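Local coordinates for solute-binding protein (Thermoactinomyces vulgaris, PDB 2ZYN), which probably captures cyclodextrins and related maltose-type sugars outside the cell for delivery to a membrane transporter, at residues F179-K184 against Q210-V215. Residues are numbered along the deposited sequence; the frame is centred on the assembly and turned at random.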
loop_
_atom_site.group_PDB
_atom_site.type_symbol
_atom_site.label_atom_id
_atom_site.label_comp_id
_atom_site.label_asym_id
_atom_site.label_seq_id
_atom_site.Cartn_x
_atom_site.Cartn_y
_atom_site.Cartn_z
ATOM N N PHE A 179 7.451 9.799 4.444
ATOM C CA PHE A 179 7.268 10.686 5.595
ATOM C C PHE A 179 8.491 11.568 5.871
ATOM O O PHE A 179 8.351 12.679 6.383
ATOM C CB PHE A 179 6.829 9.901 6.840
ATOM C CG PHE A 179 7.955 9.260 7.603
ATOM C CD1 PHE A 179 8.468 9.864 8.748
ATOM C CD2 PHE A 179 8.490 8.040 7.193
ATOM C CE1 PHE A 179 9.503 9.274 9.467
ATOM C CE2 PHE A 179 9.522 7.437 7.905
ATOM C CZ PHE A 179 10.031 8.056 9.047
ATOM N N LEU A 180 9.674 11.061 5.522
ATOM C CA LEU A 180 10.923 11.821 5.603
ATOM C C LEU A 180 10.911 13.002 4.630
ATOM O O LEU A 180 11.332 14.105 4.981
ATOM C CB LEU A 180 12.119 10.911 5.302
ATOM C CG LEU A 180 12.997 10.258 6.380
ATOM C CD1 LEU A 180 12.302 10.047 7.700
ATOM C CD2 LEU A 180 13.571 8.947 5.851
ATOM N N PHE A 181 10.423 12.751 3.414
ATOM C CA PHE A 181 10.272 13.774 2.379
ATOM C C PHE A 181 9.184 14.784 2.749
ATOM O O PHE A 181 9.400 15.993 2.669
ATOM C CB PHE A 181 9.935 13.120 1.037
ATOM C CG PHE A 181 11.084 12.369 0.413
ATOM C CD1 PHE A 181 11.432 11.097 0.860
ATOM C CD2 PHE A 181 11.801 12.927 -0.640
ATOM C CE1 PHE A 181 12.488 10.393 0.276
ATOM C CE2 PHE A 181 12.857 12.233 -1.238
ATOM C CZ PHE A 181 13.203 10.962 -0.773
ATOM N N ALA A 182 8.023 14.281 3.164
ATOM C CA ALA A 182 6.902 15.137 3.568
ATOM C C ALA A 182 7.259 16.064 4.734
ATOM O O ALA A 182 6.824 17.217 4.771
ATOM C CB ALA A 182 5.688 14.293 3.911
ATOM N N ALA A 183 8.054 15.559 5.674
ATOM C CA ALA A 183 8.503 16.347 6.828
ATOM C C ALA A 183 9.300 17.586 6.427
ATOM O O ALA A 183 9.292 18.592 7.135
ATOM C CB ALA A 183 9.330 15.490 7.758
ATOM N N LYS A 184 9.997 17.504 5.299
ATOM C CA LYS A 184 10.845 18.600 4.843
ATOM C C LYS A 184 10.108 19.578 3.932
ATOM O O LYS A 184 10.669 20.594 3.524
ATOM C CB LYS A 184 12.107 18.059 4.161
ATOM C CG LYS A 184 12.938 17.113 5.025
ATOM C CD LYS A 184 13.513 17.812 6.250
ATOM C CE LYS A 184 14.105 16.816 7.231
ATOM N NZ LYS A 184 14.425 17.481 8.520
ATOM N N GLN A 210 16.505 17.284 0.892
ATOM C CA GLN A 210 16.532 17.208 2.355
ATOM C C GLN A 210 15.976 15.873 2.852
ATOM O O GLN A 210 16.550 15.252 3.748
ATOM C CB GLN A 210 15.745 18.360 2.982
ATOM C CG GLN A 210 16.383 19.729 2.866
ATOM C CD GLN A 210 15.570 20.797 3.578
ATOM O OE1 GLN A 210 15.352 20.727 4.790
ATOM N NE2 GLN A 210 15.119 21.794 2.827
ATOM N N GLY A 211 14.859 15.439 2.264
ATOM C CA GLY A 211 14.270 14.136 2.577
ATOM C C GLY A 211 15.202 12.984 2.237
ATOM O O GLY A 211 15.365 12.050 3.027
ATOM N N MET A 212 15.827 13.058 1.063
ATOM C CA MET A 212 16.747 12.014 0.611
ATOM C C MET A 212 18.047 12.006 1.428
ATOM O O MET A 212 18.674 10.956 1.597
ATOM C CB MET A 212 17.023 12.141 -0.891
ATOM C CG MET A 212 17.873 11.007 -1.471
ATOM S SD MET A 212 17.193 9.354 -1.255
ATOM C CE MET A 212 16.269 9.181 -2.776
ATOM N N ASN A 213 18.439 13.179 1.926
ATOM C CA ASN A 213 19.521 13.300 2.911
ATOM C C ASN A 213 19.249 12.461 4.159
ATOM O O ASN A 213 20.153 11.807 4.683
ATOM C CB ASN A 213 19.719 14.763 3.320
ATOM C CG ASN A 213 20.780 15.474 2.495
ATOM O OD1 ASN A 213 21.035 15.128 1.340
ATOM N ND2 ASN A 213 21.405 16.487 3.096
ATOM N N GLU A 214 18.000 12.480 4.623
ATOM C CA GLU A 214 17.593 11.681 5.783
ATOM C C GLU A 214 17.645 10.181 5.490
ATOM O O GLU A 214 18.053 9.393 6.346
ATOM C CB GLU A 214 16.198 12.088 6.270
ATOM C CG GLU A 214 16.122 13.453 6.951
ATOM C CD GLU A 214 16.878 13.521 8.273
ATOM O OE1 GLU A 214 17.383 14.616 8.602
ATOM O OE2 GLU A 214 16.970 12.496 8.983
ATOM N N VAL A 215 17.237 9.799 4.278
ATOM C CA VAL A 215 17.313 8.410 3.814
ATOM C C VAL A 215 18.756 7.902 3.849
ATOM O O VAL A 215 19.027 6.810 4.355
ATOM C CB VAL A 215 16.728 8.251 2.386
ATOM C CG1 VAL A 215 16.977 6.850 1.840
ATOM C CG2 VAL A 215 15.236 8.569 2.377
HETATM O O HOH W 1 12.655 21.560 4.493
#
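A water between Q210 and K184 donates a weak hydrogen bond to Q210 OE1 at 2.8 Å; it also lies by K184 O, but implausibly close, so the bridge is doubtful. The ammonium group of K184 forms its salt bridge with D271, and its NZ stays 4.1 Å from E214 OE1, too far for another. OE1 is instead paired with K217, and E214 OE2 is hydrogen-bonded to Y147 OH. What K184 and E214 share directly is apolar: the lysine chain, bent at chi2 (-64°), crosses the glutamate at about a right angle, with CE 3.9 Å from E214 CG. Nearer its root, K184 CG rests on Q210 CB at 3.7 Å. Lysine suits this border because its methylenes pack here while its charge reaches D271.

Deeper in, helical segments 179-183 and 210-215 run roughly antiparallel. G211, having no side chain, lets its CA come within 4.0 Å of F181 CA. That CA also makes a CH-pi contact over the F181 ring face, 4.3 Å from its centroid; M212 N covers the same face toward the rim. F181 CZ lies 4.0 Å from M212 CB, while V215 CG2 approaches obliquely. M212 continues this apolar layer to helices 360-371 and 377-392. L180 wedges in with CG against E214 CB and CD2 against V215 CG2.

L180 O, buried against G211 CA, has no partner in the model. F181 is about 12 Å from a bound glucose unit, so this is packing outside the sugar site. No direct hydrogen bond joins the segments; cohesion rests on close apolar packing, with K184 and E214 held chiefly by residues elsewhere.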